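Local coordinates for protein 1-deoxy-D-xylulose 5-phosphate reductoisomerase (Zymomonas mobilis, PDB 1R0K) that catalyses the NADPH-dependent rearrangement and reduction of 1-deoxy-D-xylulose 5-phosphate to 2-C-methyl-D-erythritol 4-phosphate, a step in isoprenoid biosynthesis that requires divalent metal ions, at residues B[159-162]-B[167-170]; B[169-174]-B[229-234]; B[247-250]-B[256-259]. One frame throughout, in Å; residues are numbered along the deposited sequence.

Contact 1: residues B[159-162]-B[167-170]; sequences CFPH and YVRR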
ATOM      1  N   CYS B 159       4.338  -2.595  -3.273  1.00 10.75           N
ATOM      2  CA  CYS B 159       3.234  -1.822  -3.836  1.00 11.81           C
ATOM      3  C   CYS B 159       3.224  -1.842  -5.367  1.00 11.08           C
ATOM      4  O   CYS B 159       2.378  -1.199  -5.986  1.00 12.68           O
ATOM      5  CB  CYS B 159       3.337  -0.360  -3.389  1.00 11.17           C
ATOM      6  SG  CYS B 159       3.370  -0.097  -1.603  1.00 14.33           S
ATOM      7  N   PHE B 160       4.154  -2.583  -5.960  1.00 13.75           N
ATOM      8  CA  PHE B 160       4.329  -2.660  -7.416  1.00 13.12           C
ATOM      9  C   PHE B 160       3.546  -3.763  -8.129  1.00 14.45           C
ATOM     10  O   PHE B 160       3.455  -4.887  -7.647  1.00 15.75           O
ATOM     11  CB  PHE B 160       5.826  -2.837  -7.718  1.00 15.16           C
ATOM     12  CG  PHE B 160       6.202  -2.597  -9.155  1.00 13.66           C
ATOM     13  CD1 PHE B 160       6.427  -1.306  -9.621  1.00 14.65           C
ATOM     14  CD2 PHE B 160       6.333  -3.664 -10.045  1.00 15.40           C
ATOM     15  CE1 PHE B 160       6.780  -1.072 -10.958  1.00 14.81           C
ATOM     16  CE2 PHE B 160       6.684  -3.446 -11.382  1.00 15.29           C
ATOM     17  CZ  PHE B 160       6.908  -2.143 -11.840  1.00 12.68           C
ATOM     18  N   PRO B 161       2.976  -3.454  -9.305  1.00 14.26           N
ATOM     19  CA  PRO B 161       2.218  -4.471 -10.043  1.00 15.07           C
ATOM     20  C   PRO B 161       3.179  -5.336 -10.862  1.00 16.85           C
ATOM     21  O   PRO B 161       3.430  -5.067 -12.035  1.00 16.45           O
ATOM     22  CB  PRO B 161       1.304  -3.635 -10.929  1.00 14.76           C
ATOM     23  CG  PRO B 161       2.196  -2.480 -11.297  1.00 13.46           C
ATOM     24  CD  PRO B 161       2.871  -2.138  -9.962  1.00 14.64           C
ATOM     25  N   HIS B 162       3.720  -6.372 -10.235  1.00 18.68           N
ATOM     26  CA  HIS B 162       4.657  -7.264 -10.912  1.00 22.84           C
ATOM     27  C   HIS B 162       3.979  -7.931 -12.110  1.00 23.44           C
ATOM     28  O   HIS B 162       2.836  -8.368 -12.016  1.00 24.94           O
ATOM     29  CB  HIS B 162       5.160  -8.332  -9.932  1.00 25.06           C
ATOM     30  CG  HIS B 162       5.652  -7.773  -8.629  1.00 25.89           C
ATOM     31  ND1 HIS B 162       6.723  -6.910  -8.547  1.00 26.64           N
ATOM     32  CD2 HIS B 162       5.194  -7.927  -7.364  1.00 27.01           C
ATOM     33  CE1 HIS B 162       6.902  -6.553  -7.287  1.00 26.81           C
ATOM     34  NE2 HIS B 162       5.987  -7.156  -6.548  1.00 26.97           N
ATOM     35  N   TYR B 167       0.626  -0.669 -15.562  1.00 16.03           N
ATOM     36  CA  TYR B 167      -0.391  -0.124 -14.663  1.00 15.99           C
ATOM     37  C   TYR B 167       0.159   1.016 -13.820  1.00 15.94           C
ATOM     38  O   TYR B 167      -0.595   1.727 -13.152  1.00 16.11           O
ATOM     39  CB  TYR B 167      -0.929  -1.209 -13.725  1.00 17.13           C
ATOM     40  CG  TYR B 167      -1.702  -2.320 -14.404  1.00 16.96           C
ATOM     41  CD1 TYR B 167      -2.131  -2.201 -15.727  1.00 14.96           C
ATOM     42  CD2 TYR B 167      -2.034  -3.481 -13.705  1.00 17.34           C
ATOM     43  CE1 TYR B 167      -2.873  -3.215 -16.337  1.00 16.89           C
ATOM     44  CE2 TYR B 167      -2.773  -4.497 -14.302  1.00 16.73           C
ATOM     45  CZ  TYR B 167      -3.189  -4.358 -15.615  1.00 18.41           C
ATOM     46  OH  TYR B 167      -3.928  -5.367 -16.199  1.00 22.71           O
ATOM     47  N   VAL B 168       1.474   1.188 -13.842  1.00 15.08           N
ATOM     48  CA  VAL B 168       2.104   2.243 -13.060  1.00 14.19           C
ATOM     49  C   VAL B 168       2.049   3.615 -13.732  1.00 14.42           C
ATOM     50  O   VAL B 168       2.431   3.762 -14.892  1.00 13.91           O
ATOM     51  CB  VAL B 168       3.600   1.922 -12.772  1.00 15.59           C
ATOM     52  CG1 VAL B 168       4.268   3.114 -12.072  1.00 14.08           C
ATOM     53  CG2 VAL B 168       3.712   0.681 -11.909  1.00 17.03           C
ATOM     54  N   ARG B 169       1.569   4.613 -12.996  1.00 13.82           N
ATOM     55  CA  ARG B 169       1.533   5.980 -13.500  1.00 14.75           C
ATOM     56  C   ARG B 169       2.802   6.663 -13.002  1.00 13.29           C
ATOM     57  O   ARG B 169       3.459   7.395 -13.741  1.00 12.88           O
ATOM     58  CB  ARG B 169       0.314   6.738 -12.978  1.00 15.62           C
ATOM     59  CG  ARG B 169       0.359   8.234 -13.287  1.00 17.94           C
ATOM     60  CD  ARG B 169      -0.982   8.877 -13.028  1.00 21.28           C
ATOM     61  NE  ARG B 169      -1.975   8.412 -13.992  1.00 22.25           N
ATOM     62  CZ  ARG B 169      -3.245   8.166 -13.693  1.00 22.62           C
ATOM     63  NH1 ARG B 169      -3.678   8.336 -12.451  1.00 21.49           N
ATOM     64  NH2 ARG B 169      -4.083   7.765 -14.640  1.00 25.83           N
ATOM     65  N   ARG B 170       3.143   6.423 -11.741  1.00 12.43           N
ATOM     66  CA  ARG B 170       4.350   7.004 -11.169  1.00 11.90           C
ATOM     67  C   ARG B 170       4.814   6.247  -9.930  1.00 12.99           C
ATOM     68  O   ARG B 170       4.018   5.619  -9.236  1.00 12.77           O
ATOM     69  CB  ARG B 170       4.132   8.480 -10.800  1.00 13.70           C
ATOM     70  CG  ARG B 170       3.061   8.721  -9.750  1.00 15.60           C
ATOM     71  CD  ARG B 170       3.127  10.136  -9.136  1.00 15.67           C
ATOM     72  NE  ARG B 170       1.922  10.397  -8.357  1.00 14.88           N
ATOM     73  CZ  ARG B 170       1.753  11.399  -7.497  1.00 16.48           C
ATOM     74  NH1 ARG B 170       2.719  12.280  -7.268  1.00 14.38           N
ATOM     75  NH2 ARG B 170       0.595  11.520  -6.869  1.00 14.25           N
TER
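Val168 presses one methyl against Phe160 and Pro161 where the chain leaves helix 151-159, turns back and enters strand 168-175. Pro161 is the centre of an inverse gamma turn, closed by a weak bond of 3.0 Å from His162 N to Phe160 O. A proline suits this centre, since its ring already holds phi near the value the turn needs and its side offers apolar carbons to the strand.

The meeting is wholly apolar. Val168 has CG1 anti to the backbone N (chi1 174°), which places CG2 beside that N and aims it at the turn. From there CG2 reaches Pro161 CD at 3.5 Å and Pro161 CG at 3.6 Å, the two side chains crossing at about a right angle. The same methyl meets Phe160 CE1 at 3.7 Å, approaching the ring obliquely. Phe160 swings its ring anti to its own N (chi1 -166°), over to the strand, and Pro161 CD covers one ring face, 3.5 Å above the plane and offset toward the rim. Valine, branched and short, therefore sits against ring and pyrrolidine at once. Tyr167 adds a looser contact, its side chain sliding past Pro161 in the opposite direction.

Just beyond, Arg169 and Arg170 both face Glu251 in a classic beta bulge. Both form salt bridges with that glutamate, and Arg169 also pairs with Glu281 of the second subunit, while Val168 is buried. Cys159 O is hydrogen-bonded to Tyr252 OH. Phe160 O lies over the centre of the His162 ring, 3.5 Å above its plane, and Tyr167 CB stands 4.2 Å from Pro161 CG.

Contact 2: residues B[169-174]-B[229-234]; sequences RRIIIT and FQIPLE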
ATOM      1  N   ARG B 169       1.569   4.613 -12.996  1.00 13.82           N
ATOM      2  CA  ARG B 169       1.533   5.980 -13.500  1.00 14.75           C
ATOM      3  C   ARG B 169       2.802   6.663 -13.002  1.00 13.29           C
ATOM      4  O   ARG B 169       3.459   7.395 -13.741  1.00 12.88           O
ATOM      5  CB  ARG B 169       0.314   6.738 -12.978  1.00 15.62           C
ATOM      6  CG  ARG B 169       0.359   8.234 -13.287  1.00 17.94           C
ATOM      7  CD  ARG B 169      -0.982   8.877 -13.028  1.00 21.28           C
ATOM      8  NE  ARG B 169      -1.975   8.412 -13.992  1.00 22.25           N
ATOM      9  CZ  ARG B 169      -3.245   8.166 -13.693  1.00 22.62           C
ATOM     10  NH1 ARG B 169      -3.678   8.336 -12.451  1.00 21.49           N
ATOM     11  NH2 ARG B 169      -4.083   7.765 -14.640  1.00 25.83           N
ATOM     12  N   ARG B 170       3.143   6.423 -11.741  1.00 12.43           N
ATOM     13  CA  ARG B 170       4.350   7.004 -11.169  1.00 11.90           C
ATOM     14  C   ARG B 170       4.814   6.247  -9.930  1.00 12.99           C
ATOM     15  O   ARG B 170       4.018   5.619  -9.236  1.00 12.77           O
ATOM     16  CB  ARG B 170       4.132   8.480 -10.800  1.00 13.70           C
ATOM     17  CG  ARG B 170       3.061   8.721  -9.750  1.00 15.60           C
ATOM     18  CD  ARG B 170       3.127  10.136  -9.136  1.00 15.67           C
ATOM     19  NE  ARG B 170       1.922  10.397  -8.357  1.00 14.88           N
ATOM     20  CZ  ARG B 170       1.753  11.399  -7.497  1.00 16.48           C
ATOM     21  NH1 ARG B 170       2.719  12.280  -7.268  1.00 14.38           N
ATOM     22  NH2 ARG B 170       0.595  11.520  -6.869  1.00 14.25           N
ATOM     23  N   ILE B 171       6.120   6.283  -9.689  1.00 11.89           N
ATOM     24  CA  ILE B 171       6.714   5.662  -8.513  1.00 12.18           C
ATOM     25  C   ILE B 171       7.296   6.832  -7.726  1.00 11.84           C
ATOM     26  O   ILE B 171       8.081   7.626  -8.254  1.00 13.08           O
ATOM     27  CB  ILE B 171       7.846   4.670  -8.874  1.00 13.00           C
ATOM     28  CG1 ILE B 171       7.247   3.392  -9.469  1.00 13.84           C
ATOM     29  CG2 ILE B 171       8.684   4.355  -7.635  1.00 10.43           C
ATOM     30  CD1 ILE B 171       8.269   2.312  -9.782  1.00 15.56           C
ATOM     31  N   ILE B 172       6.891   6.942  -6.469  1.00  9.67           N
ATOM     32  CA  ILE B 172       7.351   8.021  -5.615  1.00  9.02           C
ATOM     33  C   ILE B 172       8.364   7.499  -4.612  1.00  8.79           C
ATOM     34  O   ILE B 172       8.031   6.698  -3.743  1.00  8.98           O
ATOM     35  CB  ILE B 172       6.183   8.645  -4.838  1.00  8.98           C
ATOM     36  CG1 ILE B 172       5.071   9.048  -5.806  1.00 11.51           C
ATOM     37  CG2 ILE B 172       6.670   9.850  -4.039  1.00  9.53           C
ATOM     38  CD1 ILE B 172       3.798   9.477  -5.106  1.00  8.37           C
ATOM     39  N   ILE B 173       9.608   7.932  -4.757  1.00  9.38           N
ATOM     40  CA  ILE B 173      10.643   7.526  -3.831  1.00 10.08           C
ATOM     41  C   ILE B 173      10.659   8.597  -2.749  1.00  9.50           C
ATOM     42  O   ILE B 173      10.973   9.755  -3.014  1.00  9.54           O
ATOM     43  CB  ILE B 173      12.025   7.470  -4.504  1.00  9.57           C
ATOM     44  CG1 ILE B 173      11.982   6.530  -5.708  1.00  9.57           C
ATOM     45  CG2 ILE B 173      13.071   7.000  -3.501  1.00 10.70           C
ATOM     46  CD1 ILE B 173      13.286   6.477  -6.478  1.00  7.63           C
ATOM     47  N   THR B 174      10.284   8.219  -1.535  1.00 11.19           N
ATOM     48  CA  THR B 174      10.286   9.176  -0.440  1.00 10.26           C
ATOM     49  C   THR B 174      11.718   9.395   0.022  1.00 10.95           C
ATOM     50  O   THR B 174      12.561   8.506  -0.105  1.00 10.72           O
ATOM     51  CB  THR B 174       9.416   8.691   0.727  1.00  9.70           C
ATOM     52  OG1 THR B 174       9.748   7.334   1.047  1.00 10.44           O
ATOM     53  CG2 THR B 174       7.941   8.788   0.347  1.00  9.76           C
ATOM     54  N   PHE B 229      12.663  -1.867 -11.357  1.00  8.34           N
ATOM     55  CA  PHE B 229      11.289  -1.828 -11.811  1.00 14.95           C
ATOM     56  C   PHE B 229      11.023  -1.633 -13.295  1.00 16.23           C
ATOM     57  O   PHE B 229       9.889  -1.752 -13.748  1.00 16.96           O
ATOM     58  CB  PHE B 229      10.546  -0.824 -10.928  1.00 13.51           C
ATOM     59  CG  PHE B 229      10.693  -1.140  -9.462  1.00 10.20           C
ATOM     60  CD1 PHE B 229      10.119  -2.297  -8.935  1.00 11.69           C
ATOM     61  CD2 PHE B 229      11.507  -0.368  -8.643  1.00 11.76           C
ATOM     62  CE1 PHE B 229      10.367  -2.686  -7.613  1.00 11.36           C
ATOM     63  CE2 PHE B 229      11.764  -0.745  -7.319  1.00 10.03           C
ATOM     64  CZ  PHE B 229      11.195  -1.907  -6.804  1.00 11.28           C
ATOM     65  N   GLN B 230      12.075  -1.343 -14.046  1.00 20.00           N
ATOM     66  CA  GLN B 230      11.968  -1.225 -15.495  1.00 21.29           C
ATOM     67  C   GLN B 230      10.852  -0.356 -16.072  1.00 21.25           C
ATOM     68  O   GLN B 230      10.220  -0.738 -17.056  1.00 23.50           O
ATOM     69  CB  GLN B 230      11.857  -2.635 -16.085  1.00 24.92           C
ATOM     70  CG  GLN B 230      12.962  -3.584 -15.628  1.00 29.95           C
ATOM     71  CD  GLN B 230      14.271  -3.387 -16.379  1.00 33.40           C
ATOM     72  OE1 GLN B 230      14.383  -3.742 -17.553  1.00 35.41           O
ATOM     73  NE2 GLN B 230      15.267  -2.818 -15.705  1.00 31.58           N
ATOM     74  N   ILE B 231      10.584   0.793 -15.466  1.00 20.62           N
ATOM     75  CA  ILE B 231       9.570   1.685 -16.016  1.00 20.25           C
ATOM     76  C   ILE B 231      10.300   2.951 -16.458  1.00 19.26           C
ATOM     77  O   ILE B 231      11.404   3.229 -15.991  1.00 18.93           O
ATOM     78  CB  ILE B 231       8.464   2.059 -14.988  1.00 20.57           C
ATOM     79  CG1 ILE B 231       9.047   2.879 -13.842  1.00 19.22           C
ATOM     80  CG2 ILE B 231       7.776   0.798 -14.469  1.00 20.06           C
ATOM     81  CD1 ILE B 231       7.986   3.448 -12.918  1.00 18.43           C
ATOM     82  N   PRO B 232       9.704   3.724 -17.379  1.00 19.41           N
ATOM     83  CA  PRO B 232      10.313   4.962 -17.881  1.00 18.53           C
ATOM     84  C   PRO B 232      10.772   5.896 -16.760  1.00 18.34           C
ATOM     85  O   PRO B 232      10.047   6.119 -15.791  1.00 17.38           O
ATOM     86  CB  PRO B 232       9.195   5.576 -18.719  1.00 17.71           C
ATOM     87  CG  PRO B 232       8.500   4.371 -19.261  1.00 18.86           C
ATOM     88  CD  PRO B 232       8.413   3.472 -18.044  1.00 18.91           C
ATOM     89  N   LEU B 233      11.972   6.445 -16.909  1.00 17.86           N
ATOM     90  CA  LEU B 233      12.538   7.350 -15.914  1.00 18.71           C
ATOM     91  C   LEU B 233      11.607   8.504 -15.550  1.00 18.04           C
ATOM     92  O   LEU B 233      11.526   8.897 -14.387  1.00 15.60           O
ATOM     93  CB  LEU B 233      13.871   7.912 -16.417  1.00 21.79           C
ATOM     94  CG  LEU B 233      14.582   8.886 -15.471  1.00 25.40           C
ATOM     95  CD1 LEU B 233      14.988   8.152 -14.194  1.00 26.14           C
ATOM     96  CD2 LEU B 233      15.810   9.471 -16.156  1.00 26.29           C
ATOM     97  N   GLU B 234      10.905   9.049 -16.538  1.00 17.77           N
ATOM     98  CA  GLU B 234       9.995  10.162 -16.282  1.00 19.57           C
ATOM     99  C   GLU B 234       8.862   9.813 -15.317  1.00 17.82           C
ATOM    100  O   GLU B 234       8.179  10.704 -14.811  1.00 17.51           O
ATOM    101  CB  GLU B 234       9.410  10.700 -17.596  1.00 23.18           C
ATOM    102  CG  GLU B 234       9.396   9.711 -18.749  1.00 29.19           C
ATOM    103  CD  GLU B 234      10.799   9.335 -19.200  1.00 32.12           C
ATOM    104  OE1 GLU B 234      11.647  10.244 -19.326  1.00 36.99           O
ATOM    105  OE2 GLU B 234      11.053   8.137 -19.434  1.00 35.85           O
TER
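A beta-alpha-beta crossover joins the neighbouring parallel strands 168-175 and 236-240, and in its buried core Ile171 of the first strand meets Phe229 and Ile231, where helix 216-229 ends. Gln230 leaves the helix with positive phi (49°), turning the chain back so that Phe229 and Ile231 can both direct their side chains at the sheet.

Ile171 does its touching with the long branch. CG1 lies anti to the carbonyl carbon (chi1 -73°) and the chain then runs extended, carrying CD1 outward. CD1 approaches Ile231 CD1 to 3.3 Å, tighter than usual van der Waals contact, and Ile171 CG1 is 3.5 Å from the same Ile231 methyl. Ile231 takes the less common course with CG1 between its backbone N and carbonyl carbon (chi1 65°), which brings its CD1 across to Ile171. Phe229 offers its CB, 4.0 Å from Ile171 CD1, the two side chains crossing at about a right angle, with Ile171 CD1 oblique to the Phe229 ring. Isoleucine suits the spot, since its CG1-CD1 arm extends beyond the CB branch to meet the facing chain.

Ile156 of helix 151-159 and Phe236 of strand 236-240 pack on Ile171 too. The side chain of Phe229 is about 8 Å from that of Glu152 and about 9 Å from that of Glu221, both predicted metal ligands. Because only apolar side-chain contacts and no hydrogen bonds join the two segments here, close fit and the hydrophobic effect probably hold the helix end against the strand.

Contact 3: residues B[247-250]-B[256-259]; sequences HSMV and SILA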
ATOM      1  N   HIS B 247       7.646   4.691   3.412  1.00 10.04           N
ATOM      2  CA  HIS B 247       8.908   4.276   2.816  1.00 10.98           C
ATOM      3  C   HIS B 247       9.026   4.393   1.295  1.00 10.18           C
ATOM      4  O   HIS B 247      10.126   4.280   0.758  1.00 10.27           O
ATOM      5  CB  HIS B 247       9.225   2.865   3.310  1.00  9.91           C
ATOM      6  CG  HIS B 247       9.361   2.782   4.801  1.00 10.10           C
ATOM      7  ND1 HIS B 247       8.862   1.731   5.542  1.00 10.29           N
ATOM      8  CD2 HIS B 247       9.918   3.639   5.692  1.00  9.86           C
ATOM      9  CE1 HIS B 247       9.101   1.947   6.824  1.00 12.13           C
ATOM     10  NE2 HIS B 247       9.740   3.096   6.942  1.00 11.89           N
ATOM     11  N   SER B 248       7.893   4.639   0.635  1.00 10.14           N
ATOM     12  CA  SER B 248       7.776   4.857  -0.814  1.00  9.73           C
ATOM     13  C   SER B 248       6.390   4.477  -1.321  1.00  9.41           C
ATOM     14  O   SER B 248       5.627   3.807  -0.626  1.00  9.18           O
ATOM     15  CB  SER B 248       8.860   4.121  -1.609  1.00  8.59           C
ATOM     16  OG  SER B 248      10.047   4.906  -1.634  1.00 12.00           O
ATOM     17  N   MET B 249       6.053   4.907  -2.533  1.00  9.80           N
ATOM     18  CA  MET B 249       4.720   4.635  -3.049  1.00  8.96           C
ATOM     19  C   MET B 249       4.666   4.381  -4.548  1.00 10.55           C
ATOM     20  O   MET B 249       5.603   4.702  -5.287  1.00  8.31           O
ATOM     21  CB  MET B 249       3.809   5.820  -2.716  1.00  9.74           C
ATOM     22  CG  MET B 249       3.941   6.334  -1.293  1.00 10.58           C
ATOM     23  SD  MET B 249       2.871   7.763  -0.963  1.00 12.64           S
ATOM     24  CE  MET B 249       4.027   9.105  -1.136  1.00 14.67           C
ATOM     25  N   VAL B 250       3.545   3.812  -4.984  1.00  8.02           N
ATOM     26  CA  VAL B 250       3.318   3.529  -6.396  1.00  8.53           C
ATOM     27  C   VAL B 250       1.890   3.928  -6.754  1.00  9.64           C
ATOM     28  O   VAL B 250       0.934   3.460  -6.124  1.00 10.56           O
ATOM     29  CB  VAL B 250       3.478   2.020  -6.723  1.00  8.69           C
ATOM     30  CG1 VAL B 250       3.172   1.780  -8.194  1.00  6.92           C
ATOM     31  CG2 VAL B 250       4.886   1.548  -6.397  1.00  7.29           C
ATOM     32  N   SER B 256      -5.179   5.217  -7.827  1.00 11.07           N
ATOM     33  CA  SER B 256      -4.849   4.587  -6.560  1.00 13.03           C
ATOM     34  C   SER B 256      -3.352   4.643  -6.271  1.00 12.39           C
ATOM     35  O   SER B 256      -2.519   4.377  -7.138  1.00 12.26           O
ATOM     36  CB  SER B 256      -5.319   3.134  -6.563  1.00 13.00           C
ATOM     37  OG  SER B 256      -4.906   2.468  -5.384  1.00 22.78           O
ATOM     38  N   ILE B 257      -3.013   5.019  -5.049  1.00 11.95           N
ATOM     39  CA  ILE B 257      -1.616   5.073  -4.660  1.00 10.62           C
ATOM     40  C   ILE B 257      -1.433   4.086  -3.519  1.00 11.39           C
ATOM     41  O   ILE B 257      -2.077   4.202  -2.474  1.00 12.39           O
ATOM     42  CB  ILE B 257      -1.214   6.478  -4.182  1.00 12.23           C
ATOM     43  CG1 ILE B 257      -1.367   7.479  -5.332  1.00 11.47           C
ATOM     44  CG2 ILE B 257       0.232   6.459  -3.689  1.00 14.73           C
ATOM     45  CD1 ILE B 257      -1.192   8.929  -4.915  1.00  9.27           C
ATOM     46  N   LEU B 258      -0.582   3.093  -3.737  1.00  8.44           N
ATOM     47  CA  LEU B 258      -0.306   2.104  -2.708  1.00 10.29           C
ATOM     48  C   LEU B 258       1.001   2.522  -2.058  1.00  9.78           C
ATOM     49  O   LEU B 258       1.969   2.838  -2.741  1.00  7.63           O
ATOM     50  CB  LEU B 258      -0.174   0.706  -3.317  1.00  9.55           C
ATOM     51  CG  LEU B 258      -1.454   0.168  -3.963  1.00 11.27           C
ATOM     52  CD1 LEU B 258      -1.233  -1.260  -4.452  1.00  9.87           C
ATOM     53  CD2 LEU B 258      -2.591   0.220  -2.943  1.00 10.19           C
ATOM     54  N   ALA B 259       1.020   2.535  -0.734  1.00 10.49           N
ATOM     55  CA  ALA B 259       2.218   2.930  -0.016  1.00 10.83           C
ATOM     56  C   ALA B 259       2.584   1.885   1.027  1.00 11.01           C
ATOM     57  O   ALA B 259       1.725   1.146   1.507  1.00 11.52           O
ATOM     58  CB  ALA B 259       1.992   4.280   0.657  1.00  8.98           C
TER
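Peptide units of Val250 and Leu258 are the flat groups that meet here, joined through N-H and C=O rather than stacked, in the beta hairpin of strands 246-252 and 257-261. Val250 N gives its hydrogen to Leu258 O at 2.9 Å, and Leu258 N returns the bond to Val250 O at 2.9 Å, each with an angle of 161° at the hydrogen; this is an antiparallel hydrogen-bonded pair. In the second bond the donor is tilted 24° from the carbonyl plane of Val250. The carbonyls also take CA-H...O contacts: Leu258 O lies 3.3 Å from Met249 CA, and Val250 O lies 3.4 Å from Ile257 CA.

The two faces of the sheet differ. Val250 and Leu258 share the one turned to helix 151-159, where Leu258 packs on Cys159; Val250 on that side also meets Val168. Valine and leucine are apolar and so suit a buried face against this helix. The opposite face carries the non-hydrogen-bonded pair Met249 and Ala259, with Ile257 reaching Met249 CB through CG2 at 3.8 Å. The methyl of Ala259 is small enough for the flexible thioether chain to lie across it, and a bend at chi3 (-99°) turns the Met249 end aside. Phe289 of the second subunit packs on Met249 and Ile257.

Residues 257-259 pair antiparallel with a strand of that subunit, so the sheet runs on through the dimer interface. Ser256 OG bonds Gln158 and Gln260 of the second subunit. At the other end Ser248 comes about 4 Å, side chain to side chain, from Glu152, a predicted manganese ligand. The tightest carbon contact is Met249 CG against Ala259 CB, 3.4 Å apart.

How the contacts relate
From the N terminus, contact 1 closes the short loop 163-166 that brings the chain from helix 151-159 into strand 168-175. Contact 2 then opens on the same strand, sharing Arg169 and Arg170, and closes a much longer excursion through the helices up to 216-229. Contact 3 follows separately, closing the hairpin between strands 246-252 and 257-261. The loops run in series, so none nests or crosses. Contacts 1 and 2 meet where the Phe160 and Phe229 rings come together and Val168 touches Ile231. Ile172 N probably bonds Met249 O, tying contact 2 to contact 3 within one mixed sheet, and all three contacts reach the second subunit.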